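Local coordinates for DyP2 (Amycolatopsis sp. ATCC 39116, PDB 4G2C), which is a haem-containing dye-decolorizing peroxidase from a lignin-reactive bacterium, probably using hydrogen peroxide to oxidise dyes and other substrates, at residues N242-S247 against N355-G360. Sequence-based numbering, arbitrary orientation.
Sequences NDWDPS and NPRGSG. With HEM (protoporphyrin IX containing Fe), chain C; ACT (acetate ion), chain B.
R357 crosses over one face of the W244 indole at about a right angle, its aliphatic part and guanidinium both covering that face. CG of R357 sits over the six-membered ring in a CH-pi contact, 3.9 Å from its centroid, while R357 CZ stands 4.4 Å from the centroid of the five-membered ring and only 6° off its normal. The guanidinium is not quite flat on the indole: the two planes are 35° apart, and NH1 is the nitrogen that dips toward W244 CG, at 3.7 Å. A chain extended from CG to NE, with CB and NE anti across the CG-CD bond (chi3 -173°), lets R357 span the indole in this way. At the far corner of the ring, W244 CZ2 meets ND2 of N355 at 3.5 Å, the amide plane steeply tilted from the ring.

Both partners of the tryptophan then turn to one haem propionate. R357 NH2 gives a nearly straight bond of 2.7 Å to O2D of the haem, with that oxygen at the guanidinium edge and in its plane, and N355 ND2 reaches the haem O1D at 3.0 Å. The amide is held at its other end too, because N355 OD1 accepts from the backbone N of R357 at 2.8 Å, an Asx turn that links the two residues holding the propionate. NH2 also bonds OD1 of N332, and NH1 the backbone O of F334.

W244 is therefore second-shell to the haem: the loop after helix 228-237 supplies an aromatic face behind the first-shell R357 and N355. The carboxylate and the pi face probably share in stabilising the buried positive charge.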
loop_
_atom_site.group_PDB
_atom_site.type_symbol
_atom_site.label_atom_id
_atom_site.label_comp_id
_atom_site.label_asym_id
_atom_site.label_seq_id
_atom_site.Cartn_x
_atom_site.Cartn_y
_atom_site.Cartn_z
ATOM N N ASN A 242 0.888 -22.677 4.415
ATOM C CA ASN A 242 0.377 -23.932 3.851
ATOM C C ASN A 242 -0.767 -23.704 2.889
ATOM O O ASN A 242 -0.954 -24.436 1.928
ATOM C CB ASN A 242 -0.136 -24.864 4.953
ATOM C CG ASN A 242 0.923 -25.211 5.978
ATOM O OD1 ASN A 242 2.115 -25.329 5.671
ATOM N ND2 ASN A 242 0.486 -25.383 7.212
ATOM N N ASP A 243 -1.557 -22.693 3.180
ATOM C CA ASP A 243 -2.773 -22.454 2.438
ATOM C C ASP A 243 -2.545 -21.289 1.472
ATOM O O ASP A 243 -3.005 -21.314 0.332
ATOM C CB ASP A 243 -3.880 -22.139 3.431
ATOM C CG ASP A 243 -5.247 -22.375 2.872
ATOM O OD1 ASP A 243 -5.358 -22.509 1.630
ATOM O OD2 ASP A 243 -6.212 -22.404 3.682
ATOM N N TRP A 244 -1.822 -20.271 1.934
ATOM C CA TRP A 244 -1.500 -19.126 1.090
ATOM C C TRP A 244 0.011 -18.975 0.930
ATOM O O TRP A 244 0.734 -18.831 1.911
ATOM C CB TRP A 244 -2.113 -17.838 1.662
ATOM C CG TRP A 244 -1.704 -16.610 0.897
ATOM C CD1 TRP A 244 -0.863 -15.624 1.319
ATOM C CD2 TRP A 244 -2.091 -16.262 -0.441
ATOM N NE1 TRP A 244 -0.709 -14.681 0.335
ATOM C CE2 TRP A 244 -1.456 -15.047 -0.754
ATOM C CE3 TRP A 244 -2.916 -16.862 -1.399
ATOM C CZ2 TRP A 244 -1.623 -14.415 -1.982
ATOM C CZ3 TRP A 244 -3.087 -16.247 -2.597
ATOM C CH2 TRP A 244 -2.441 -15.034 -2.893
ATOM N N ASP A 245 0.485 -19.034 -0.309
ATOM C CA ASP A 245 1.897 -18.799 -0.612
ATOM C C ASP A 245 2.074 -17.296 -0.901
ATOM O O ASP A 245 1.516 -16.776 -1.864
ATOM C CB ASP A 245 2.314 -19.672 -1.805
ATOM C CG ASP A 245 3.737 -19.370 -2.311
ATOM O OD1 ASP A 245 4.606 -18.954 -1.504
ATOM O OD2 ASP A 245 3.985 -19.570 -3.526
ATOM N N PRO A 246 2.807 -16.580 -0.030
ATOM C CA PRO A 246 2.965 -15.127 -0.215
ATOM C C PRO A 246 4.142 -14.750 -1.133
ATOM O O PRO A 246 4.344 -13.559 -1.406
ATOM C CB PRO A 246 3.221 -14.633 1.213
ATOM C CG PRO A 246 3.941 -15.792 1.869
ATOM C CD PRO A 246 3.414 -17.053 1.227
ATOM N N SER A 247 4.902 -15.750 -1.585
ATOM C CA SER A 247 6.007 -15.547 -2.529
ATOM C C SER A 247 5.591 -14.679 -3.700
ATOM O O SER A 247 4.470 -14.771 -4.193
ATOM C CB SER A 247 6.486 -16.885 -3.114
ATOM O OG SER A 247 6.929 -17.769 -2.103
ATOM N N ASN A 355 -7.775 -9.024 -3.198
ATOM C CA ASN A 355 -7.031 -10.264 -3.368
ATOM C C ASN A 355 -7.944 -11.449 -3.111
ATOM O O ASN A 355 -8.039 -11.946 -1.982
ATOM C CB ASN A 355 -5.807 -10.329 -2.452
ATOM C CG ASN A 355 -5.041 -11.633 -2.604
ATOM O OD1 ASN A 355 -5.367 -12.450 -3.471
ATOM N ND2 ASN A 355 -4.012 -11.834 -1.770
ATOM N N PRO A 356 -8.628 -11.899 -4.165
ATOM C CA PRO A 356 -9.469 -13.094 -4.141
ATOM C C PRO A 356 -8.684 -14.383 -3.864
ATOM O O PRO A 356 -9.307 -15.425 -3.698
ATOM C CB PRO A 356 -10.046 -13.154 -5.571
ATOM C CG PRO A 356 -9.792 -11.805 -6.173
ATOM C CD PRO A 356 -8.551 -11.293 -5.508
ATOM N N ARG A 357 -7.358 -14.327 -3.838
ATOM C CA ARG A 357 -6.558 -15.508 -3.517
ATOM C C ARG A 357 -6.955 -16.734 -4.341
ATOM O O ARG A 357 -7.084 -17.838 -3.806
ATOM C CB ARG A 357 -6.633 -15.816 -2.011
ATOM C CG ARG A 357 -6.044 -14.703 -1.147
ATOM C CD ARG A 357 -6.119 -14.968 0.358
ATOM N NE ARG A 357 -5.692 -13.767 1.078
ATOM C CZ ARG A 357 -4.880 -13.746 2.138
ATOM N NH1 ARG A 357 -4.417 -14.868 2.672
ATOM N NH2 ARG A 357 -4.550 -12.582 2.680
ATOM N N GLY A 358 -7.163 -16.537 -5.640
ATOM C CA GLY A 358 -7.439 -17.647 -6.541
ATOM C C GLY A 358 -8.915 -17.983 -6.738
ATOM O O GLY A 358 -9.257 -18.899 -7.485
ATOM N N SER A 359 -9.796 -17.232 -6.087
ATOM C CA SER A 359 -11.225 -17.491 -6.175
ATOM C C SER A 359 -11.969 -16.474 -7.047
ATOM O O SER A 359 -13.201 -16.505 -7.116
ATOM C CB SER A 359 -11.832 -17.479 -4.772
ATOM O OG SER A 359 -11.779 -16.169 -4.231
ATOM N N GLY A 360 -11.229 -15.570 -7.694
ATOM C CA GLY A 360 -11.819 -14.473 -8.458
ATOM C C GLY A 360 -12.739 -14.940 -9.566
ATOM O O GLY A 360 -13.796 -14.345 -9.816
HETATM C CHA HEM C . -5.427 -5.052 2.978
HETATM C CHB HEM C . -7.432 -0.978 4.711
HETATM C CHC HEM C . -6.498 1.327 0.538
HETATM C CHD HEM C . -5.241 -2.915 -1.422
HETATM C C1A HEM C . -6.034 -4.151 3.818
HETATM C C2A HEM C . -6.426 -4.415 5.188
HETATM C C3A HEM C . -6.973 -3.287 5.659
HETATM C C4A HEM C . -6.945 -2.277 4.614
HETATM C CMA HEM C . -7.543 -3.073 7.071
HETATM C CAA HEM C . -6.226 -5.765 5.930
HETATM C CBA HEM C . -4.810 -5.820 6.512
HETATM C CGA HEM C . -3.802 -6.327 5.506
HETATM O O1A HEM C . -3.989 -7.415 4.932
HETATM O O2A HEM C . -2.785 -5.644 5.263
HETATM C C1B HEM C . -7.375 0.018 3.746
HETATM C C2B HEM C . -7.830 1.402 3.861
HETATM C C3B HEM C . -7.560 2.024 2.696
HETATM C C4B HEM C . -6.917 1.076 1.819
HETATM C CMB HEM C . -8.520 2.011 5.108
HETATM C CAB HEM C . -7.816 3.492 2.287
HETATM C CBB HEM C . -7.995 4.440 3.210
HETATM C C1C HEM C . -6.151 0.359 -0.378
HETATM C C2C HEM C . -6.000 0.557 -1.811
HETATM C C3C HEM C . -5.634 -0.621 -2.344
HETATM C C4C HEM C . -5.552 -1.590 -1.268
HETATM C CMC HEM C . -6.188 1.902 -2.568
HETATM C CAC HEM C . -5.386 -0.943 -3.837
HETATM C CBC HEM C . -5.894 -0.173 -4.813
HETATM C C1D HEM C . -5.120 -3.857 -0.423
HETATM C C2D HEM C . -4.565 -5.171 -0.617
HETATM C C3D HEM C . -4.615 -5.809 0.762
HETATM C C4D HEM C . -5.202 -4.846 1.640
HETATM C CMD HEM C . -4.029 -5.770 -1.929
HETATM C CAD HEM C . -4.183 -7.207 1.157
HETATM C CBD HEM C . -5.289 -8.100 0.633
HETATM C CGD HEM C . -4.794 -9.496 0.886
HETATM O O1D HEM C . -3.685 -9.824 0.389
HETATM O O2D HEM C . -5.497 -10.241 1.622
HETATM N NA HEM C . -6.352 -2.849 3.506
HETATM N NB HEM C . -6.824 -0.130 2.487
HETATM N NC HEM C . -5.871 -0.966 -0.083
HETATM N ND HEM C . -5.479 -3.711 0.912
HETATM FE FE HEM C . -6.337 -1.919 1.708
HETATM C C ACT B . 9.885 -19.301 -2.627
HETATM O O ACT B . 9.510 -18.736 -1.574
HETATM O OXT ACT B . 9.012 -19.721 -3.432
HETATM C CH3 ACT B . 11.340 -19.470 -2.907
#